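TPR repeat-containing protein YrrB (Bacillus subtilis, PDB 2Q7F) probably mediates interactions in complex formation among RNA sulfuration components, RNA processing components and aminoacyl-tRNA synthetases. Local coordinates at residues E109-F114 / T133-L138; Y129-V134 / L145-R150. One frame throughout, in Å; residues are numbered along the deposited sequence.

Contact 1 of 2, residues E109-F114 / T133-L138; sequences EAKDMF and TVLVKL
Lys111 on helix 107-120 lies against Val134, Leu135 and Leu138, where the second helix of TPR 3 packs on the first helix of TPR 4, the joint between successive repeats in a tetratricopeptide solenoid. The segment axes run nearly antiparallel, at 150°, and come within 9.4 Å of each other. Lys111 is used here for its methylenes. Its CB touches two methyls at once, Val134 CG1 and Leu138 CD1, each 3.8 Å away. With CG anti to the backbone N (chi1 173°) and the rest of the chain extended, the side chain then runs across the leucines: CG comes near Leu135 CD2, CD lies 4.0 Å from that same methyl and 4.1 Å from Leu138 CD1, and CE is still beside Leu135 CD2. A long aliphatic stem ending in a charge suits this partly exposed edge, since the stem covers leucine methyls while the ammonium group ends beyond them.

Deeper in, small and branched residues take over. Val134 divides its two methyls between neighbours, CG1 going to Lys111 and CG2 to Ala110 and Phe114, and the short Ala110 meets Val134 CG2 with its CB alone. Phe114, which also packs on Leu127 and Leu131, offers its ring edge rather than a face: its CE2 stands 4.3 Å from Val134 CG2, which lies near the ring plane.

Contact 2 of 2, residues Y129-V134 / L145-R150; sequences YMLGTV and LPYLQR
Leu131 points one methyl squarely at the ring of Tyr147: its CD2 sits 3.7 Å from the ring centroid and only 4° off the ring normal, a CH-pi contact over the middle of the face. All six ring carbons are therefore almost equally far from that methyl. The torsions of both residues fit this meeting. Leu131 holds CG anti to its backbone N (chi1 180°), which places the branch against the Tyr147 ring, while Tyr147 CG sits beside its own backbone N and the second torsion then turns the ring face to the methyl.

These are the two helices of TPR 4, paired as the antiparallel helical hairpin of the repeat, with segment axes 8.0 Å apart at an angle of 141°. Such closeness probably depends on Gly132. Leu148 lies directly against its backbone, CG 3.8 Å from Gly132 CA, and a beta carbon there would run into Leu148 CD2 as it stands. Leu148 CD2 also lies 4.2 Å from the backbone N of Thr133.

Thr133 turns its hydroxyl back on its own helix, where OG1 donates to Tyr129 O at 2.8 Å from above the carbonyl plane; that oxygen also accepts from Thr133 N. The same OG1 lies above one face of the Tyr129 ring, near its rim, and the OH of that ring is bonded to Glu160 on helix 159-172, in TPR 5. Replacing Tyr147 by an alanine would probably leave Leu131 CD2 without its aromatic floor and open a gap beside Leu118 and Leu135, which the ring also touches. Across the hairpin, then, cohesion comes from dispersion and shape, while the hydroxyls of Thr133 and Tyr129 find their partners within the helix and in the following repeat.

Helix 125-137 serves both contacts, and Thr133 and Val134 belong to both segments taken from it. Contact 1 joins it to the preceding repeat, whereas contact 2 joins it to its partner within TPR 4. Both are apolar, but contact 1 is the more buried and relies on aliphatic methyls, a lysine stem and a ring edge, while contact 2, partly buried, uses an aromatic face and a glycine that probably brings the axes closer. The two meet directly: Phe114 CE2 lies 3.5 Å from Met130 CB, and Leu135 CD1 lies 3.6 Å from Tyr147 CD2. The three successive helices thus pack together through side chains of both contacts, whose centres lie about 9 Å apart.

Contact 1 of 2, residues E109-F114 / T133-L138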
loop_
_atom_site.group_PDB
_atom_site.type_symbol
_atom_site.label_atom_id
_atom_site.label_comp_id
_atom_site.label_asym_id
_atom_site.label_seq_id
_atom_site.Cartn_x
_atom_site.Cartn_y
_atom_site.Cartn_z
ATOM N N GLU A 109 9.872 9.869 1.027
ATOM C CA GLU A 109 10.529 9.556 2.285
ATOM C C GLU A 109 9.963 8.264 2.874
ATOM O O GLU A 109 10.675 7.522 3.565
ATOM C CB GLU A 109 10.363 10.726 3.265
ATOM C CG GLU A 109 10.855 12.106 2.747
ATOM C CD GLU A 109 10.126 12.612 1.492
ATOM O OE1 GLU A 109 10.769 13.281 0.651
ATOM O OE2 GLU A 109 8.913 12.345 1.337
ATOM N N ALA A 110 8.687 7.993 2.592
ATOM C CA ALA A 110 8.068 6.709 2.955
ATOM C C ALA A 110 8.641 5.536 2.142
ATOM O O ALA A 110 8.816 4.434 2.667
ATOM C CB ALA A 110 6.563 6.779 2.821
ATOM N N LYS A 111 8.944 5.780 0.867
ATOM C CA LYS A 111 9.614 4.775 0.043
ATOM C C LYS A 111 10.992 4.466 0.619
ATOM O O LYS A 111 11.389 3.310 0.765
ATOM C CB LYS A 111 9.758 5.253 -1.407
ATOM C CG LYS A 111 10.607 4.317 -2.259
ATOM C CD LYS A 111 11.231 5.011 -3.454
ATOM C CE LYS A 111 12.315 4.137 -4.069
ATOM N NZ LYS A 111 12.591 4.561 -5.463
ATOM N N ASP A 112 11.714 5.525 0.943
ATOM C CA ASP A 112 13.036 5.410 1.513
ATOM C C ASP A 112 12.979 4.545 2.788
ATOM O O ASP A 112 13.728 3.574 2.909
ATOM C CB ASP A 112 13.584 6.816 1.766
ATOM C CG ASP A 112 15.057 6.825 2.078
ATOM O OD1 ASP A 112 15.429 6.495 3.228
ATOM O OD2 ASP A 112 15.850 7.189 1.183
ATOM N N MET A 113 12.058 4.865 3.703
ATOM C CA MET A 113 11.929 4.134 4.969
ATOM C C MET A 113 11.518 2.684 4.782
ATOM O O MET A 113 12.080 1.784 5.434
ATOM C CB MET A 113 10.941 4.818 5.934
ATOM C CG MET A 113 11.436 6.124 6.609
ATOM S SD MET A 113 12.994 6.046 7.547
ATOM C CE MET A 113 14.152 6.690 6.329
ATOM N N PHE A 114 10.542 2.454 3.902
ATOM C CA PHE A 114 10.049 1.094 3.659
ATOM C C PHE A 114 11.093 0.211 3.006
ATOM O O PHE A 114 11.218 -0.958 3.349
ATOM C CB PHE A 114 8.756 1.086 2.849
ATOM C CG PHE A 114 7.565 1.547 3.618
ATOM C CD1 PHE A 114 7.389 1.174 4.953
ATOM C CD2 PHE A 114 6.603 2.348 3.018
ATOM C CE1 PHE A 114 6.273 1.610 5.690
ATOM C CE2 PHE A 114 5.486 2.782 3.742
ATOM C CZ PHE A 114 5.324 2.408 5.082
ATOM N N THR A 133 2.289 0.253 -2.766
ATOM C CA THR A 133 1.354 1.363 -2.940
ATOM C C THR A 133 2.049 2.729 -3.002
ATOM O O THR A 133 1.689 3.589 -3.811
ATOM C CB THR A 133 0.269 1.356 -1.863
ATOM O OG1 THR A 133 -0.213 0.018 -1.706
ATOM C CG2 THR A 133 -0.900 2.250 -2.288
ATOM N N VAL A 134 3.051 2.913 -2.156
ATOM C CA VAL A 134 3.813 4.148 -2.153
ATOM C C VAL A 134 4.575 4.295 -3.471
ATOM O O VAL A 134 4.659 5.388 -4.031
ATOM C CB VAL A 134 4.721 4.239 -0.890
ATOM C CG1 VAL A 134 5.926 5.138 -1.116
ATOM C CG2 VAL A 134 3.892 4.730 0.303
ATOM N N LEU A 135 5.092 3.186 -3.988
ATOM C CA LEU A 135 5.756 3.202 -5.275
ATOM C C LEU A 135 4.800 3.619 -6.390
ATOM O O LEU A 135 5.226 4.202 -7.384
ATOM C CB LEU A 135 6.383 1.849 -5.568
ATOM C CG LEU A 135 7.731 1.652 -4.891
ATOM C CD1 LEU A 135 8.114 0.209 -4.971
ATOM C CD2 LEU A 135 8.801 2.530 -5.530
ATOM N N VAL A 136 3.511 3.334 -6.202
ATOM C CA VAL A 136 2.472 3.752 -7.135
ATOM C C VAL A 136 2.279 5.272 -7.101
ATOM O O VAL A 136 2.342 5.933 -8.151
ATOM C CB VAL A 136 1.130 3.007 -6.877
ATOM C CG1 VAL A 136 -0.039 3.684 -7.606
ATOM C CG2 VAL A 136 1.245 1.538 -7.285
ATOM N N LYS A 137 2.068 5.823 -5.904
ATOM C CA LYS A 137 1.880 7.269 -5.747
ATOM C C LYS A 137 3.036 8.047 -6.363
ATOM O O LYS A 137 2.868 9.188 -6.777
ATOM C CB LYS A 137 1.737 7.665 -4.274
ATOM C CG LYS A 137 0.651 6.931 -3.483
ATOM C CD LYS A 137 -0.763 7.351 -3.865
ATOM C CE LYS A 137 -1.807 6.595 -3.038
ATOM N NZ LYS A 137 -3.208 7.038 -3.336
ATOM N N LEU A 138 4.203 7.418 -6.441
ATOM C CA LEU A 138 5.404 8.083 -6.922
ATOM C C LEU A 138 5.685 7.890 -8.419
ATOM O O LEU A 138 6.833 8.056 -8.859
ATOM C CB LEU A 138 6.608 7.601 -6.108
ATOM C CG LEU A 138 6.662 8.006 -4.636
ATOM C CD1 LEU A 138 7.851 7.331 -3.961
ATOM C CD2 LEU A 138 6.729 9.540 -4.487
#

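Contact 2 of 2, residues Y129-V134 / L145-R150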
loop_
_atom_site.group_PDB
_atom_site.type_symbol
_atom_site.label_atom_id
_atom_site.label_comp_id
_atom_site.label_asym_id
_atom_site.label_seq_id
_atom_site.Cartn_x
_atom_site.Cartn_y
_atom_site.Cartn_z
ATOM N N TYR A 129 3.019 -4.365 0.730
ATOM C CA TYR A 129 1.854 -3.574 0.364
ATOM C C TYR A 129 2.140 -2.078 0.455
ATOM O O TYR A 129 1.936 -1.343 -0.512
ATOM C CB TYR A 129 0.643 -3.936 1.232
ATOM C CG TYR A 129 -0.551 -3.043 0.971
ATOM C CD1 TYR A 129 -1.335 -3.217 -0.175
ATOM C CD2 TYR A 129 -0.890 -2.013 1.859
ATOM C CE1 TYR A 129 -2.422 -2.395 -0.431
ATOM C CE2 TYR A 129 -1.980 -1.195 1.618
ATOM C CZ TYR A 129 -2.742 -1.390 0.466
ATOM O OH TYR A 129 -3.824 -0.578 0.206
ATOM N N MET A 130 2.600 -1.634 1.620
ATOM C CA MET A 130 2.862 -0.215 1.838
ATOM C C MET A 130 3.900 0.285 0.839
ATOM O O MET A 130 3.765 1.381 0.280
ATOM C CB MET A 130 3.320 0.038 3.276
ATOM C CG MET A 130 2.265 -0.261 4.345
ATOM S SD MET A 130 0.728 0.677 4.168
ATOM C CE MET A 130 1.289 2.326 4.612
ATOM N N LEU A 131 4.919 -0.534 0.597
ATOM C CA LEU A 131 5.954 -0.190 -0.366
ATOM C C LEU A 131 5.375 -0.161 -1.778
ATOM O O LEU A 131 5.527 0.829 -2.482
ATOM C CB LEU A 131 7.160 -1.134 -0.269
ATOM C CG LEU A 131 8.333 -0.903 -1.225
ATOM C CD1 LEU A 131 8.856 0.554 -1.194
ATOM C CD2 LEU A 131 9.450 -1.903 -0.914
ATOM N N GLY A 132 4.696 -1.232 -2.172
ATOM C CA GLY A 132 4.028 -1.276 -3.465
ATOM C C GLY A 132 3.196 -0.028 -3.694
ATOM O O GLY A 132 3.395 0.694 -4.676
ATOM N N THR A 133 2.289 0.253 -2.766
ATOM C CA THR A 133 1.354 1.363 -2.940
ATOM C C THR A 133 2.049 2.729 -3.002
ATOM O O THR A 133 1.689 3.589 -3.811
ATOM C CB THR A 133 0.269 1.356 -1.863
ATOM O OG1 THR A 133 -0.213 0.018 -1.706
ATOM C CG2 THR A 133 -0.900 2.250 -2.288
ATOM N N VAL A 134 3.051 2.913 -2.156
ATOM C CA VAL A 134 3.813 4.148 -2.153
ATOM C C VAL A 134 4.575 4.295 -3.471
ATOM O O VAL A 134 4.659 5.388 -4.031
ATOM C CB VAL A 134 4.721 4.239 -0.890
ATOM C CG1 VAL A 134 5.926 5.138 -1.116
ATOM C CG2 VAL A 134 3.892 4.730 0.303
ATOM N N LEU A 145 5.460 -3.197 -8.915
ATOM C CA LEU A 145 4.951 -4.450 -9.460
ATOM C C LEU A 145 5.407 -5.712 -8.711
ATOM O O LEU A 145 4.556 -6.496 -8.289
ATOM C CB LEU A 145 5.280 -4.524 -10.951
ATOM C CG LEU A 145 4.352 -5.291 -11.887
ATOM C CD1 LEU A 145 2.982 -4.652 -11.992
ATOM C CD2 LEU A 145 4.997 -5.358 -13.258
ATOM N N PRO A 146 6.733 -5.918 -8.545
ATOM C CA PRO A 146 7.198 -7.124 -7.849
ATOM C C PRO A 146 6.764 -7.240 -6.383
ATOM O O PRO A 146 6.555 -8.360 -5.895
ATOM C CB PRO A 146 8.724 -7.029 -7.954
ATOM C CG PRO A 146 9.006 -5.598 -8.196
ATOM C CD PRO A 146 7.864 -5.101 -9.018
ATOM N N TYR A 147 6.638 -6.103 -5.695
ATOM C CA TYR A 147 6.247 -6.094 -4.282
ATOM C C TYR A 147 4.744 -6.267 -4.144
ATOM O O TYR A 147 4.287 -6.957 -3.242
ATOM C CB TYR A 147 6.694 -4.805 -3.576
ATOM C CG TYR A 147 8.160 -4.479 -3.741
ATOM C CD1 TYR A 147 9.151 -5.285 -3.165
ATOM C CD2 TYR A 147 8.558 -3.357 -4.465
ATOM C CE1 TYR A 147 10.505 -4.984 -3.324
ATOM C CE2 TYR A 147 9.902 -3.041 -4.622
ATOM C CZ TYR A 147 10.875 -3.861 -4.050
ATOM O OH TYR A 147 12.210 -3.547 -4.222
ATOM N N LEU A 148 3.980 -5.624 -5.027
ATOM C CA LEU A 148 2.533 -5.816 -5.070
ATOM C C LEU A 148 2.170 -7.249 -5.427
ATOM O O LEU A 148 1.220 -7.803 -4.871
ATOM C CB LEU A 148 1.869 -4.860 -6.056
ATOM C CG LEU A 148 1.637 -3.442 -5.554
ATOM C CD1 LEU A 148 0.987 -2.611 -6.650
ATOM C CD2 LEU A 148 0.799 -3.426 -4.278
ATOM N N GLN A 149 2.928 -7.833 -6.356
ATOM C CA GLN A 149 2.751 -9.234 -6.734
ATOM C C GLN A 149 2.902 -10.104 -5.502
ATOM O O GLN A 149 2.129 -11.039 -5.282
ATOM C CB GLN A 149 3.778 -9.660 -7.797
ATOM C CG GLN A 149 3.571 -11.090 -8.312
ATOM C CD GLN A 149 4.553 -11.490 -9.402
ATOM O OE1 GLN A 149 5.761 -11.607 -9.160
ATOM N NE2 GLN A 149 4.038 -11.714 -10.608
ATOM N N ARG A 150 3.905 -9.767 -4.701
ATOM C CA ARG A 150 4.258 -10.542 -3.537
ATOM C C ARG A 150 3.182 -10.464 -2.460
ATOM O O ARG A 150 2.801 -11.489 -1.903
ATOM C CB ARG A 150 5.617 -10.097 -3.007
ATOM C CG ARG A 150 6.244 -11.047 -2.005
ATOM C CD ARG A 150 6.259 -12.488 -2.484
ATOM N NE ARG A 150 6.574 -13.358 -1.366
ATOM C CZ ARG A 150 6.340 -14.664 -1.329
ATOM N NH1 ARG A 150 5.774 -15.281 -2.359
ATOM N NH2 ARG A 150 6.674 -15.350 -0.245
#